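Long-range contact in major centromere autoantigen B (Homo sapiens, PDB 1UFI), which probably pairs centromere-bound molecules of this DNA-binding protein, the fragment here being its dimerization domain, a helical hairpin that forms a two-chain assembly: residues A[11-16]-A[38-43]. Numbering follows the deposited sequence.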
ATOM      1  N   GLU A  11     -10.156   3.217  -7.647  1.00 18.74           N
ATOM      2  CA  GLU A  11      -9.235   4.306  -7.338  1.00 20.25           C
ATOM      3  C   GLU A  11      -8.143   3.703  -6.429  1.00 19.02           C
ATOM      4  O   GLU A  11      -6.930   3.906  -6.660  1.00 18.85           O
ATOM      5  CB  GLU A  11      -9.957   5.404  -6.595  1.00 20.17           C
ATOM      6  CG  GLU A  11     -10.864   6.270  -7.496  1.00 25.03           C
ATOM      7  CD  GLU A  11     -11.943   7.067  -6.752  1.00 26.35           C
ATOM      8  OE1 GLU A  11     -12.891   7.565  -7.416  1.00 34.24           O
ATOM      9  OE2 GLU A  11     -11.926   7.208  -5.541  1.00 21.66           O
ATOM     10  N   ALA A  12      -8.565   2.984  -5.396  1.00 19.71           N
ATOM     11  CA  ALA A  12      -7.576   2.469  -4.427  1.00 18.24           C
ATOM     12  C   ALA A  12      -6.546   1.596  -5.133  1.00 17.08           C
ATOM     13  O   ALA A  12      -5.333   1.607  -4.822  1.00 14.54           O
ATOM     14  CB  ALA A  12      -8.249   1.727  -3.275  1.00 16.33           C
ATOM     15  N   MET A  13      -7.015   0.777  -6.073  1.00 16.74           N
ATOM     16  CA  MET A  13      -6.098  -0.114  -6.771  1.00 17.86           C
ATOM     17  C   MET A  13      -5.179   0.633  -7.704  1.00 17.07           C
ATOM     18  O   MET A  13      -4.036   0.188  -7.908  1.00 17.60           O
ATOM     19  CB  MET A  13      -6.864  -1.253  -7.490  1.00 18.08           C
ATOM     20  CG  MET A  13      -7.687  -2.054  -6.512  1.00 19.44           C
ATOM     21  SD  MET A  13      -6.740  -2.709  -5.001  1.00 21.00           S
ATOM     22  CE  MET A  13      -5.937  -3.629  -5.727  1.00 13.60           C
ATOM     23  N   ALA A  14      -5.692   1.713  -8.309  1.00 18.27           N
ATOM     24  CA  ALA A  14      -4.855   2.588  -9.150  1.00 18.19           C
ATOM     25  C   ALA A  14      -3.725   3.165  -8.313  1.00 18.72           C
ATOM     26  O   ALA A  14      -2.558   3.136  -8.706  1.00 17.72           O
ATOM     27  CB  ALA A  14      -5.694   3.705  -9.801  1.00 18.66           C
ATOM     28  N   TYR A  15      -4.099   3.696  -7.164  1.00 17.07           N
ATOM     29  CA  TYR A  15      -3.135   4.267  -6.157  1.00 17.15           C
ATOM     30  C   TYR A  15      -2.148   3.205  -5.718  1.00 16.50           C
ATOM     31  O   TYR A  15      -0.975   3.429  -5.621  1.00 15.72           O
ATOM     32  CB  TYR A  15      -3.887   4.765  -4.955  1.00 16.19           C
ATOM     33  CG  TYR A  15      -4.918   5.863  -5.277  1.00 15.97           C
ATOM     34  CD1 TYR A  15      -4.826   6.618  -6.446  1.00 19.80           C
ATOM     35  CD2 TYR A  15      -5.937   6.116  -4.389  1.00 18.03           C
ATOM     36  CE1 TYR A  15      -5.801   7.628  -6.728  1.00 22.17           C
ATOM     37  CE2 TYR A  15      -6.886   7.105  -4.658  1.00 20.70           C
ATOM     38  CZ  TYR A  15      -6.805   7.828  -5.789  1.00 19.59           C
ATOM     39  OH  TYR A  15      -7.784   8.796  -5.951  1.00 29.04           O
ATOM     40  N   PHE A  16      -2.635   2.013  -5.395  1.00 17.14           N
ATOM     41  CA  PHE A  16      -1.739   0.932  -5.037  1.00 14.73           C
ATOM     42  C   PHE A  16      -0.712   0.554  -6.119  1.00 15.61           C
ATOM     43  O   PHE A  16       0.477   0.268  -5.820  1.00 17.15           O
ATOM     44  CB  PHE A  16      -2.549  -0.339  -4.633  1.00 13.93           C
ATOM     45  CG  PHE A  16      -1.650  -1.388  -4.050  1.00 18.37           C
ATOM     46  CD1 PHE A  16      -1.148  -2.421  -4.809  1.00 19.00           C
ATOM     47  CD2 PHE A  16      -1.210  -1.209  -2.724  1.00 18.75           C
ATOM     48  CE1 PHE A  16      -0.208  -3.324  -4.228  1.00 18.26           C
ATOM     49  CE2 PHE A  16      -0.333  -2.130  -2.131  1.00 22.64           C
ATOM     50  CZ  PHE A  16       0.192  -3.160  -2.917  1.00 21.69           C
ATOM     51  N   HIS A  38       1.229  -9.334  -0.381  1.00 15.18           N
ATOM     52  CA  HIS A  38       0.247  -9.526   0.693  1.00 15.96           C
ATOM     53  C   HIS A  38      -0.773  -8.392   0.757  1.00 15.67           C
ATOM     54  O   HIS A  38      -1.972  -8.635   0.877  1.00 17.00           O
ATOM     55  CB  HIS A  38       0.940  -9.792   2.035  1.00 16.03           C
ATOM     56  CG  HIS A  38       1.440 -11.205   2.138  1.00 22.15           C
ATOM     57  ND1 HIS A  38       0.602 -12.264   2.466  1.00 25.13           N
ATOM     58  CD2 HIS A  38       2.635 -11.750   1.813  1.00 21.69           C
ATOM     59  CE1 HIS A  38       1.306 -13.394   2.417  1.00 24.58           C
ATOM     60  NE2 HIS A  38       2.540 -13.107   2.025  1.00 28.32           N
ATOM     61  N   LEU A  39      -0.325  -7.148   0.719  1.00 15.84           N
ATOM     62  CA  LEU A  39      -1.314  -6.040   0.811  1.00 15.98           C
ATOM     63  C   LEU A  39      -2.258  -5.987  -0.400  1.00 15.95           C
ATOM     64  O   LEU A  39      -3.454  -5.742  -0.250  1.00 17.40           O
ATOM     65  CB  LEU A  39      -0.597  -4.705   1.111  1.00 14.85           C
ATOM     66  CG  LEU A  39      -1.625  -3.670   1.552  1.00 18.07           C
ATOM     67  CD1 LEU A  39      -2.289  -4.091   2.814  1.00 18.69           C
ATOM     68  CD2 LEU A  39      -0.836  -2.323   1.704  1.00 18.88           C
ATOM     69  N   GLU A  40      -1.723  -6.286  -1.578  1.00 16.18           N
ATOM     70  CA  GLU A  40      -2.497  -6.293  -2.829  1.00 17.15           C
ATOM     71  C   GLU A  40      -3.604  -7.336  -2.693  1.00 17.94           C
ATOM     72  O   GLU A  40      -4.759  -7.084  -3.082  1.00 16.40           O
ATOM     73  CB  GLU A  40      -1.633  -6.626  -4.034  1.00 18.21           C
ATOM     74  CG  GLU A  40      -2.392  -6.353  -5.310  1.00 19.16           C
ATOM     75  CD  GLU A  40      -1.534  -6.467  -6.579  1.00 23.70           C
ATOM     76  OE1 GLU A  40      -1.962  -7.129  -7.555  1.00 26.74           O
ATOM     77  OE2 GLU A  40      -0.403  -5.924  -6.627  1.00 25.49           O
ATOM     78  N   HIS A  41      -3.239  -8.471  -2.091  1.00 16.29           N
ATOM     79  CA  HIS A  41      -4.157  -9.593  -1.932  1.00 18.29           C
ATOM     80  C   HIS A  41      -5.255  -9.192  -0.997  1.00 18.29           C
ATOM     81  O   HIS A  41      -6.417  -9.364  -1.343  1.00 18.73           O
ATOM     82  CB  HIS A  41      -3.435 -10.810  -1.363  1.00 17.48           C
ATOM     83  CG  HIS A  41      -4.351 -11.961  -1.099  1.00 22.30           C
ATOM     84  ND1 HIS A  41      -4.655 -12.896  -2.060  1.00 28.04           N
ATOM     85  CD2 HIS A  41      -5.037 -12.313   0.010  1.00 24.94           C
ATOM     86  CE1 HIS A  41      -5.503 -13.776  -1.555  1.00 24.94           C
ATOM     87  NE2 HIS A  41      -5.762 -13.442  -0.307  1.00 22.74           N
ATOM     88  N   ASP A  42      -4.887  -8.536   0.118  1.00 17.98           N
ATOM     89  CA  ASP A  42      -5.874  -8.136   1.128  1.00 17.80           C
ATOM     90  C   ASP A  42      -6.833  -7.167   0.461  1.00 19.45           C
ATOM     91  O   ASP A  42      -8.065  -7.245   0.666  1.00 19.14           O
ATOM     92  CB  ASP A  42      -5.230  -7.408   2.355  1.00 19.86           C
ATOM     93  CG  ASP A  42      -4.355  -8.315   3.200  1.00 21.40           C
ATOM     94  OD1 ASP A  42      -4.620  -9.536   3.271  1.00 23.25           O
ATOM     95  OD2 ASP A  42      -3.364  -7.875   3.815  1.00 22.03           O
ATOM     96  N   LEU A  43      -6.296  -6.192  -0.297  1.00 16.23           N
ATOM     97  CA  LEU A  43      -7.145  -5.181  -0.943  1.00 14.96           C
ATOM     98  C   LEU A  43      -8.228  -5.858  -1.826  1.00 16.66           C
ATOM     99  O   LEU A  43      -9.384  -5.430  -1.766  1.00 18.68           O
ATOM    100  CB  LEU A  43      -6.305  -4.264  -1.798  1.00 13.17           C
ATOM    101  CG  LEU A  43      -5.594  -3.178  -1.004  1.00 15.46           C
ATOM    102  CD1 LEU A  43      -4.395  -2.675  -1.907  1.00 14.12           C
ATOM    103  CD2 LEU A  43      -6.568  -2.044  -0.694  1.00 17.26           C
TER
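Phe16 reaches from helix 9-23 to Leu39, Glu40 and Leu43 of helix 30-49, and its path shows how one aromatic ring can bridge two widely spaced antiparallel helices. The axes of the two short segments run nearly antiparallel and come no closer than 11.3 Å, a gap filled by side chains. With CG anti to the backbone N (chi1 -171°), the ring is carried across that gap. Phe16 CB already lies 4.0 Å from Leu43 CD1, and farther out the same leucine methyl sits over one face of the Phe16 ring as a CH-pi contact, 4.0 Å from the centroid and 30° off the normal. On the CD2 side of the ring, Phe16 CE2 meets Leu39 CD2 obliquely at 3.9 Å. On the other side the Glu40 side chain crosses the ring at about a right angle, past CD1 and CE1, with Phe16 CE1 3.6 Å from Glu40 CB. The extended glutamate chain places Glu40 OE2 near the ring plane, at the edge, 3.5 Å from Phe16 CE1. Ring and carboxylate planes are turned 74° against each other. The tip, Phe16 CZ, ends 3.9 Å from Glu40 N, right against the helix backbone.

One turn earlier, Met13 bends at chi2 and chi3, bringing Met13 SD to 3.6 Å from Leu43 CB as the two side chains pass in opposite directions. Leu39 packs on Leu39 of the second subunit, linking the interior of the hairpin to the dimer interface. No hydrogen bond joins the two segments: the contact between them is mainly apolar packing. Glu40 lends its CB and CG to the ring edge, while the salt bridge from its OE2 to Lys20 NZ of the same chain adds a polar tie between the helices.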